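PDB 1VGP: 373aa long hypothetical citrate synthase from Sulfolobus tokodaii, which probably belongs to the citrate synthase family, a largely helical fold, and is assembled here from two copies of the chain. Local coordinates for residues S167-V172 and K268-L273; A89-I94 and E323-P328; K227-P232 and N236-N241. All blocks are in the same frame, centred on the assembly; numbering follows the deposited sequence.

Contact 1: S167-V172 and K268-L273; sequences SKAMDV and KQYAKL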
loop_
_atom_site.group_PDB
_atom_site.type_symbol
_atom_site.label_atom_id
_atom_site.label_comp_id
_atom_site.label_asym_id
_atom_site.label_seq_id
_atom_site.Cartn_x
_atom_site.Cartn_y
_atom_site.Cartn_z
ATOM N N SER A 167 -15.010 -12.906 -25.925
ATOM C CA SER A 167 -15.219 -11.637 -25.247
ATOM C C SER A 167 -16.366 -11.730 -24.242
ATOM O O SER A 167 -16.405 -10.987 -23.269
ATOM C CB SER A 167 -15.514 -10.545 -26.268
ATOM O OG SER A 167 -16.561 -10.956 -27.138
ATOM N N LYS A 168 -17.303 -12.636 -24.488
ATOM C CA LYS A 168 -18.357 -12.932 -23.523
ATOM C C LYS A 168 -17.709 -13.508 -22.277
ATOM O O LYS A 168 -17.944 -13.042 -21.154
ATOM C CB LYS A 168 -19.328 -13.964 -24.088
ATOM C CG LYS A 168 -20.761 -13.767 -23.661
ATOM C CD LYS A 168 -20.922 -13.635 -22.156
ATOM C CE LYS A 168 -22.411 -13.681 -21.772
ATOM N NZ LYS A 168 -22.816 -12.687 -20.738
ATOM N N ALA A 169 -16.891 -14.532 -22.516
ATOM C CA ALA A 169 -16.165 -15.245 -21.482
ATOM C C ALA A 169 -15.287 -14.287 -20.699
ATOM O O ALA A 169 -15.238 -14.337 -19.469
ATOM C CB ALA A 169 -15.316 -16.345 -22.109
ATOM N N MET A 170 -14.593 -13.407 -21.408
ATOM C CA MET A 170 -13.758 -12.427 -20.735
ATOM C C MET A 170 -14.642 -11.568 -19.840
ATOM O O MET A 170 -14.316 -11.313 -18.677
ATOM C CB MET A 170 -13.033 -11.554 -21.760
ATOM C CG MET A 170 -12.082 -10.537 -21.140
ATOM S SD MET A 170 -10.701 -11.303 -20.256
ATOM C CE MET A 170 -10.162 -9.950 -19.291
ATOM N N ASP A 171 -15.770 -11.137 -20.392
ATOM C CA ASP A 171 -16.651 -10.213 -19.707
ATOM C C ASP A 171 -17.220 -10.853 -18.437
ATOM O O ASP A 171 -17.211 -10.253 -17.351
ATOM C CB ASP A 171 -17.797 -9.797 -20.639
ATOM C CG ASP A 171 -18.548 -8.579 -20.130
ATOM O OD1 ASP A 171 -17.910 -7.527 -19.979
ATOM O OD2 ASP A 171 -19.763 -8.666 -19.871
ATOM N N VAL A 172 -17.711 -12.079 -18.570
ATOM C CA VAL A 172 -18.290 -12.737 -17.425
ATOM C C VAL A 172 -17.176 -13.038 -16.424
ATOM O O VAL A 172 -17.384 -12.938 -15.218
ATOM C CB VAL A 172 -19.039 -14.025 -17.840
ATOM C CG1 VAL A 172 -18.180 -14.844 -18.746
ATOM C CG2 VAL A 172 -19.418 -14.835 -16.619
ATOM N N LYS A 268 -17.472 -22.418 -15.219
ATOM C CA LYS A 268 -17.251 -23.742 -15.796
ATOM C C LYS A 268 -17.798 -23.852 -17.212
ATOM O O LYS A 268 -17.223 -24.539 -18.056
ATOM C CB LYS A 268 -17.896 -24.820 -14.928
ATOM C CG LYS A 268 -17.808 -26.208 -15.530
ATOM C CD LYS A 268 -18.365 -27.268 -14.596
ATOM C CE LYS A 268 -18.356 -28.630 -15.261
ATOM N NZ LYS A 268 -18.962 -29.652 -14.376
ATOM N N GLN A 269 -18.915 -23.186 -17.473
ATOM C CA GLN A 269 -19.550 -23.313 -18.776
ATOM C C GLN A 269 -18.642 -22.729 -19.849
ATOM O O GLN A 269 -18.584 -23.244 -20.966
ATOM C CB GLN A 269 -20.914 -22.609 -18.779
ATOM C CG GLN A 269 -20.821 -21.080 -18.672
ATOM C CD GLN A 269 -22.180 -20.380 -18.690
ATOM O OE1 GLN A 269 -22.827 -20.254 -19.747
ATOM N NE2 GLN A 269 -22.615 -19.916 -17.517
ATOM N N TYR A 270 -17.919 -21.664 -19.504
ATOM C CA TYR A 270 -17.042 -20.986 -20.472
ATOM C C TYR A 270 -15.687 -21.675 -20.608
ATOM O O TYR A 270 -15.091 -21.676 -21.684
ATOM C CB TYR A 270 -16.834 -19.518 -20.077
ATOM C CG TYR A 270 -18.107 -18.695 -20.107
ATOM C CD1 TYR A 270 -18.795 -18.396 -18.924
ATOM C CD2 TYR A 270 -18.667 -18.278 -21.315
ATOM C CE1 TYR A 270 -20.001 -17.716 -18.949
ATOM C CE2 TYR A 270 -19.883 -17.593 -21.343
ATOM C CZ TYR A 270 -20.542 -17.321 -20.166
ATOM O OH TYR A 270 -21.752 -16.669 -20.192
ATOM N N ALA A 271 -15.207 -22.256 -19.515
ATOM C CA ALA A 271 -14.005 -23.072 -19.570
ATOM C C ALA A 271 -14.256 -24.187 -20.583
ATOM O O ALA A 271 -13.497 -24.390 -21.524
ATOM C CB ALA A 271 -13.718 -23.659 -18.199
ATOM N N LYS A 272 -15.359 -24.889 -20.378
ATOM C CA LYS A 272 -15.776 -25.964 -21.252
ATOM C C LYS A 272 -15.971 -25.505 -22.704
ATOM O O LYS A 272 -15.460 -26.146 -23.624
ATOM C CB LYS A 272 -17.056 -26.561 -20.700
ATOM C CG LYS A 272 -17.521 -27.818 -21.381
ATOM C CD LYS A 272 -18.843 -28.259 -20.776
ATOM C CE LYS A 272 -19.132 -29.712 -21.058
ATOM N NZ LYS A 272 -20.339 -29.880 -21.907
ATOM N N LEU A 273 -16.698 -24.408 -22.922
ATOM C CA LEU A 273 -16.963 -23.946 -24.289
ATOM C C LEU A 273 -15.676 -23.566 -25.011
ATOM O O LEU A 273 -15.434 -24.012 -26.129
ATOM C CB LEU A 273 -17.904 -22.739 -24.295
ATOM C CG LEU A 273 -18.941 -22.680 -25.435
ATOM C CD1 LEU A 273 -19.474 -21.261 -25.547
ATOM C CD2 LEU A 273 -18.337 -23.126 -26.754
#
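Val172 N donates a 2.8 Å helical hydrogen bond to Lys168 O, and this turn of helix 164-175 sets both side chains against the same partner, the ring of Tyr270 on helix 262-278. The two segments run close to antiparallel, at 151°, with their axes 10.2 Å apart at closest approach, and the tyrosine ring bridges much of that distance. Val172 CG1 lies over one face of the ring in a CH-pi contact, 3.6 Å from the ring centroid but displaced toward the CD1-CE1 side, where it comes to 3.4 Å from Tyr270 CE1. Its chi1 of 48° puts CG1 between the backbone N and the carbonyl carbon, while CG2 reaches the same CE1 from farther off. Gln269 CG, from the tyrosine's own helix, lies over the opposite face near its rim, so aliphatic carbons border both faces. In citrate synthases a large helical domain carries a smaller one of five helices; helix 262-278 is consistent with belonging to the smaller, and helix 164-175 with the larger, which would make this a contact between domains. Ala169 comes obliquely to the ring, its CB 3.9 Å from Tyr270 CD2. Near the phenol end the bent chain of Lys168 crosses at a slant, bringing its CE to 3.4 Å from Tyr270 OH. That approach is made by methylene carbons: the chain bends NZ away from the hydroxyl, to a weak hydrogen bond with Ala38 O. On the far side of helix 262-278, Ala271 packs on Phe312 of helix 309-319.

Contact 2: A89-I94 and E323-P328; sequences AQPMDI and EPDFFP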
loop_
_atom_site.group_PDB
_atom_site.type_symbol
_atom_site.label_atom_id
_atom_site.label_comp_id
_atom_site.label_asym_id
_atom_site.label_seq_id
_atom_site.Cartn_x
_atom_site.Cartn_y
_atom_site.Cartn_z
ATOM N N ALA A 89 10.126 -8.583 -15.543
ATOM C CA ALA A 89 9.442 -8.064 -14.367
ATOM C C ALA A 89 8.128 -8.802 -14.131
ATOM O O ALA A 89 7.482 -9.246 -15.079
ATOM C CB ALA A 89 9.174 -6.576 -14.545
ATOM N N GLN A 90 7.740 -8.930 -12.867
ATOM C CA GLN A 90 6.422 -9.451 -12.519
ATOM C C GLN A 90 5.329 -8.493 -12.971
ATOM O O GLN A 90 5.338 -7.317 -12.611
ATOM C CB GLN A 90 6.324 -9.654 -11.008
ATOM C CG GLN A 90 7.229 -10.751 -10.468
ATOM C CD GLN A 90 7.184 -10.849 -8.951
ATOM O OE1 GLN A 90 6.116 -10.776 -8.344
ATOM N NE2 GLN A 90 8.351 -11.019 -8.332
ATOM N N PRO A 91 4.369 -8.981 -13.778
ATOM C CA PRO A 91 3.275 -8.105 -14.231
ATOM C C PRO A 91 2.592 -7.312 -13.101
ATOM O O PRO A 91 2.172 -6.179 -13.309
ATOM C CB PRO A 91 2.322 -9.070 -14.944
ATOM C CG PRO A 91 3.221 -10.168 -15.434
ATOM C CD PRO A 91 4.295 -10.325 -14.395
ATOM N N MET A 92 2.492 -7.903 -11.908
ATOM C CA MET A 92 1.934 -7.187 -10.757
ATOM C C MET A 92 2.768 -5.971 -10.395
ATOM O O MET A 92 2.230 -4.898 -10.134
ATOM C CB MET A 92 1.838 -8.096 -9.531
ATOM C CG MET A 92 0.680 -9.074 -9.570
ATOM S SD MET A 92 -0.928 -8.343 -9.967
ATOM C CE MET A 92 -1.594 -8.081 -8.302
ATOM N N ASP A 93 4.086 -6.143 -10.378
ATOM C CA ASP A 93 4.979 -5.028 -10.078
ATOM C C ASP A 93 4.906 -3.973 -11.181
ATOM O O ASP A 93 5.036 -2.771 -10.918
ATOM C CB ASP A 93 6.415 -5.524 -9.925
ATOM C CG ASP A 93 6.575 -6.515 -8.788
ATOM O OD1 ASP A 93 5.702 -6.565 -7.894
ATOM O OD2 ASP A 93 7.585 -7.250 -8.794
ATOM N N ILE A 94 4.687 -4.413 -12.412
ATOM C CA ILE A 94 4.473 -3.460 -13.487
ATOM C C ILE A 94 3.223 -2.654 -13.168
ATOM O O ILE A 94 3.231 -1.421 -13.217
ATOM C CB ILE A 94 4.296 -4.171 -14.859
ATOM C CG1 ILE A 94 5.615 -4.817 -15.279
ATOM C CG2 ILE A 94 3.861 -3.168 -15.919
ATOM C CD1 ILE A 94 6.790 -3.847 -15.278
ATOM N N GLU A 323 -0.649 -15.381 -20.392
ATOM C CA GLU A 323 0.328 -16.263 -19.790
ATOM C C GLU A 323 0.107 -16.250 -18.285
ATOM O O GLU A 323 -0.332 -15.251 -17.703
ATOM C CB GLU A 323 1.724 -15.807 -20.196
ATOM C CG GLU A 323 1.776 -15.343 -21.657
ATOM C CD GLU A 323 2.997 -15.831 -22.406
ATOM O OE1 GLU A 323 3.171 -15.427 -23.582
ATOM O OE2 GLU A 323 3.786 -16.613 -21.824
ATOM N N PRO A 324 0.372 -17.388 -17.638
ATOM C CA PRO A 324 0.050 -17.610 -16.226
ATOM C C PRO A 324 0.461 -16.534 -15.238
ATOM O O PRO A 324 -0.193 -16.370 -14.212
ATOM C CB PRO A 324 0.698 -18.959 -15.905
ATOM C CG PRO A 324 1.528 -19.302 -17.116
ATOM C CD PRO A 324 0.900 -18.606 -18.265
ATOM N N ASP A 325 1.525 -15.791 -15.508
ATOM C CA ASP A 325 1.932 -14.797 -14.518
ATOM C C ASP A 325 1.234 -13.466 -14.742
ATOM O O ASP A 325 1.468 -12.489 -14.029
ATOM C CB ASP A 325 3.458 -14.621 -14.497
ATOM C CG ASP A 325 4.031 -14.334 -15.856
ATOM O OD1 ASP A 325 5.262 -14.494 -16.014
ATOM O OD2 ASP A 325 3.254 -13.948 -16.761
ATOM N N PHE A 326 0.346 -13.445 -15.729
ATOM C CA PHE A 326 -0.532 -12.303 -15.948
ATOM C C PHE A 326 -1.887 -12.502 -15.285
ATOM O O PHE A 326 -2.673 -11.567 -15.182
ATOM C CB PHE A 326 -0.724 -12.082 -17.445
ATOM C CG PHE A 326 0.296 -11.173 -18.052
ATOM C CD1 PHE A 326 0.055 -9.810 -18.147
ATOM C CD2 PHE A 326 1.509 -11.675 -18.520
ATOM C CE1 PHE A 326 1.005 -8.957 -18.700
ATOM C CE2 PHE A 326 2.465 -10.828 -19.075
ATOM C CZ PHE A 326 2.214 -9.465 -19.166
ATOM N N PHE A 327 -2.159 -13.726 -14.844
ATOM C CA PHE A 327 -3.471 -14.056 -14.292
ATOM C C PHE A 327 -3.862 -13.131 -13.129
ATOM O O PHE A 327 -4.945 -12.547 -13.133
ATOM C CB PHE A 327 -3.511 -15.523 -13.834
ATOM C CG PHE A 327 -3.400 -16.527 -14.960
ATOM C CD1 PHE A 327 -3.318 -17.889 -14.683
ATOM C CD2 PHE A 327 -3.376 -16.118 -16.293
ATOM C CE1 PHE A 327 -3.217 -18.821 -15.715
ATOM C CE2 PHE A 327 -3.275 -17.051 -17.329
ATOM C CZ PHE A 327 -3.194 -18.402 -17.035
ATOM N N PRO A 328 -2.977 -12.984 -12.123
ATOM C CA PRO A 328 -3.277 -12.075 -11.007
ATOM C C PRO A 328 -3.588 -10.649 -11.441
ATOM O O PRO A 328 -4.466 -9.992 -10.874
ATOM C CB PRO A 328 -2.020 -12.141 -10.132
ATOM C CG PRO A 328 -0.965 -12.727 -11.009
ATOM C CD PRO A 328 -1.689 -13.672 -11.919
#
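A buried, apolar contact joins the first turn of helix 91-105 to the residues leading into helix 327-346, with Pro91 against Phe326 at its centre. Pro91 CG stands almost on the normal of the phenylalanine ring, 9° off it and 3.7 Å from the centroid, a CH-pi contact in which the pyrrolidine and the phenyl group meet at about a right angle. The CB of Phe326 points away from helix 91-105, yet chi1 of -89° swings the ring back beneath the proline. CB, CG and CD of Pro91 also lie along the carbonyl of Asp325, CG 3.2 Å from Asp325 O. Both segments lead into helices of the mainly helical citrate synthase fold: Gln90 is the N-cap of helix 91-105 and Pro91 follows directly after it. One residue on, Met92 bends at chi2 and chi3, which lays SD 4.0 Å from Pro328 CB; the same side chain also packs on Ile207 and Leu210 of helix 199-210. Asp325 turns its charge elsewhere, to a salt bridge between OD1 and Arg135 NH1 on helix 113-135, whose Val128 and Ala132 also pack against Phe326. Ala89 and Ile94 touch Ile104 of the second subunit.

Contact 3: K227-P232 and N236-N241; sequences KEIGSP and NDYILN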
loop_
_atom_site.group_PDB
_atom_site.type_symbol
_atom_site.label_atom_id
_atom_site.label_comp_id
_atom_site.label_asym_id
_atom_site.label_seq_id
_atom_site.Cartn_x
_atom_site.Cartn_y
_atom_site.Cartn_z
ATOM N N LYS A 227 -1.607 -29.683 -16.003
ATOM C CA LYS A 227 -0.501 -29.896 -16.916
ATOM C C LYS A 227 0.303 -31.133 -16.529
ATOM O O LYS A 227 0.583 -31.980 -17.377
ATOM C CB LYS A 227 0.406 -28.658 -16.955
ATOM C CG LYS A 227 -0.026 -27.605 -17.992
ATOM C CD LYS A 227 0.598 -26.234 -17.720
ATOM C CE LYS A 227 0.304 -25.246 -18.843
ATOM N NZ LYS A 227 0.487 -25.864 -20.188
ATOM N N GLU A 228 0.663 -31.257 -15.252
ATOM C CA GLU A 228 1.520 -32.363 -14.857
ATOM C C GLU A 228 0.806 -33.710 -14.781
ATOM O O GLU A 228 1.418 -34.746 -15.030
ATOM C CB GLU A 228 2.249 -32.050 -13.545
ATOM C CG GLU A 228 1.396 -31.754 -12.341
ATOM C CD GLU A 228 2.233 -31.261 -11.168
ATOM O OE1 GLU A 228 2.962 -30.253 -11.334
ATOM O OE2 GLU A 228 2.168 -31.877 -10.080
ATOM N N ILE A 229 -0.485 -33.711 -14.464
ATOM C CA ILE A 229 -1.315 -34.866 -14.816
ATOM C C ILE A 229 -1.350 -34.935 -16.333
ATOM O O ILE A 229 -1.903 -34.056 -16.982
ATOM C CB ILE A 229 -2.760 -34.723 -14.315
ATOM C CG1 ILE A 229 -2.781 -34.275 -12.847
ATOM C CG2 ILE A 229 -3.490 -36.045 -14.475
ATOM C CD1 ILE A 229 -4.156 -33.875 -12.346
ATOM N N GLY A 230 -0.761 -35.967 -16.915
ATOM C CA GLY A 230 -0.584 -35.940 -18.359
ATOM C C GLY A 230 -1.860 -36.204 -19.143
ATOM O O GLY A 230 -2.428 -35.309 -19.764
ATOM N N SER A 231 -2.286 -37.461 -19.127
ATOM C CA SER A 231 -3.572 -37.858 -19.658
ATOM C C SER A 231 -4.606 -37.665 -18.553
ATOM O O SER A 231 -4.260 -37.370 -17.413
ATOM C CB SER A 231 -3.519 -39.343 -20.063
ATOM O OG SER A 231 -4.381 -39.616 -21.152
ATOM N N PRO A 232 -5.894 -37.804 -18.888
ATOM C CA PRO A 232 -6.946 -37.858 -17.872
ATOM C C PRO A 232 -7.207 -39.297 -17.439
ATOM O O PRO A 232 -8.260 -39.613 -16.907
ATOM C CB PRO A 232 -8.146 -37.240 -18.581
ATOM C CG PRO A 232 -7.950 -37.611 -19.992
ATOM C CD PRO A 232 -6.456 -37.548 -20.225
ATOM N N ASN A 236 -6.652 -39.987 -11.514
ATOM C CA ASN A 236 -7.018 -40.625 -10.253
ATOM C C ASN A 236 -5.843 -41.083 -9.385
ATOM O O ASN A 236 -5.925 -40.965 -8.165
ATOM C CB ASN A 236 -7.969 -41.790 -10.499
ATOM C CG ASN A 236 -9.400 -41.326 -10.715
ATOM O OD1 ASN A 236 -9.665 -40.129 -10.837
ATOM N ND2 ASN A 236 -10.330 -42.270 -10.766
ATOM N N ASP A 237 -4.758 -41.599 -9.970
ATOM C CA ASP A 237 -3.608 -41.964 -9.137
ATOM C C ASP A 237 -2.970 -40.693 -8.609
ATOM O O ASP A 237 -2.532 -40.639 -7.460
ATOM C CB ASP A 237 -2.548 -42.750 -9.915
ATOM C CG ASP A 237 -3.007 -44.149 -10.309
ATOM O OD1 ASP A 237 -3.632 -44.845 -9.480
ATOM O OD2 ASP A 237 -2.726 -44.552 -11.466
ATOM N N TYR A 238 -2.916 -39.675 -9.460
ATOM C CA TYR A 238 -2.309 -38.405 -9.095
ATOM C C TYR A 238 -3.008 -37.827 -7.862
ATOM O O TYR A 238 -2.368 -37.548 -6.851
ATOM C CB TYR A 238 -2.400 -37.423 -10.272
ATOM C CG TYR A 238 -1.833 -36.046 -10.001
ATOM C CD1 TYR A 238 -0.525 -35.723 -10.357
ATOM C CD2 TYR A 238 -2.607 -35.058 -9.383
ATOM C CE1 TYR A 238 0.001 -34.451 -10.104
ATOM C CE2 TYR A 238 -2.092 -33.792 -9.125
ATOM C CZ TYR A 238 -0.787 -33.494 -9.486
ATOM O OH TYR A 238 -0.275 -32.237 -9.213
ATOM N N ILE A 239 -4.327 -37.665 -7.950
ATOM C CA ILE A 239 -5.082 -37.009 -6.898
ATOM C C ILE A 239 -5.106 -37.859 -5.639
ATOM O O ILE A 239 -4.954 -37.349 -4.524
ATOM C CB ILE A 239 -6.529 -36.713 -7.351
ATOM C CG1 ILE A 239 -6.588 -35.326 -7.993
ATOM C CG2 ILE A 239 -7.482 -36.747 -6.168
ATOM C CD1 ILE A 239 -6.382 -35.348 -9.469
ATOM N N LEU A 240 -5.297 -39.160 -5.811
ATOM C CA LEU A 240 -5.359 -40.053 -4.668
ATOM C C LEU A 240 -4.003 -40.114 -3.993
ATOM O O LEU A 240 -3.905 -40.217 -2.766
ATOM C CB LEU A 240 -5.814 -41.451 -5.109
ATOM C CG LEU A 240 -7.245 -41.855 -4.701
ATOM C CD1 LEU A 240 -8.110 -40.623 -4.415
ATOM C CD2 LEU A 240 -7.859 -42.685 -5.796
ATOM N N ASN A 241 -2.943 -40.019 -4.783
ATOM C CA ASN A 241 -1.619 -39.935 -4.199
ATOM C C ASN A 241 -1.481 -38.662 -3.378
ATOM O O ASN A 241 -0.886 -38.660 -2.299
ATOM C CB ASN A 241 -0.549 -39.958 -5.279
ATOM C CG ASN A 241 0.846 -40.003 -4.688
ATOM O OD1 ASN A 241 1.603 -39.035 -4.772
ATOM N ND2 ASN A 241 1.184 -41.131 -4.055
#
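With chi1 at 178°, Tyr238 swings its ring out from helix 235-244 and away from its own backbone N, while Glu228, whose CG sits between backbone N and carbonyl carbon at chi1 59°, extends beyond CG to meet the phenol. Tyr238 OH donates to Glu228 OE2 over 2.6 Å. The carboxylate oxygen lies at the edge of the ring and near its plane, but the hydroxyl reaches OE2 from above the carboxylate plane, and the two flat groups are turned 80° apart. Ile229 comes over the ring face: its CG1 is centred 3.5 Å from the ring centroid in a CH-pi contact, and CD1 carries on to 3.5 Å from Tyr238 CD2. The tip of Ile229 also meets that of Ile239, CD1 to CD1 at 3.9 Å. Ile229 is where the chain leaves helix 221-228, so the contact closes the short connection between two successive helices; Ile229 also packs on Ile288 and Ile239 on Val292, both of helix 281-300. The other carboxylate oxygen, Glu228 OE1, forms a salt bridge with Lys224 NZ. A hydroxyl donor at one oxygen and an ammonium at the other would probably favour the ionised carboxylate.

A carbon over an aromatic face recurs in all three contacts, yet they share no helix and differ in setting. Contact 2 is the most buried, about 12 Å from its centre to the chain's, and it alone has residues touching the second subunit; its charged group is drawn off to an arginine outside it. Contact 1, at about 16 Å, is partly buried and, like contact 2, joins helices distant in sequence. Contact 3, at about 28 Å, is the most peripheral and most local, joining consecutive helices, and only there does a side-chain hydrogen bond span the segments. Along the chain, contact 3 nests within the loop closed by contact 1, and contact 1 within that of contact 2.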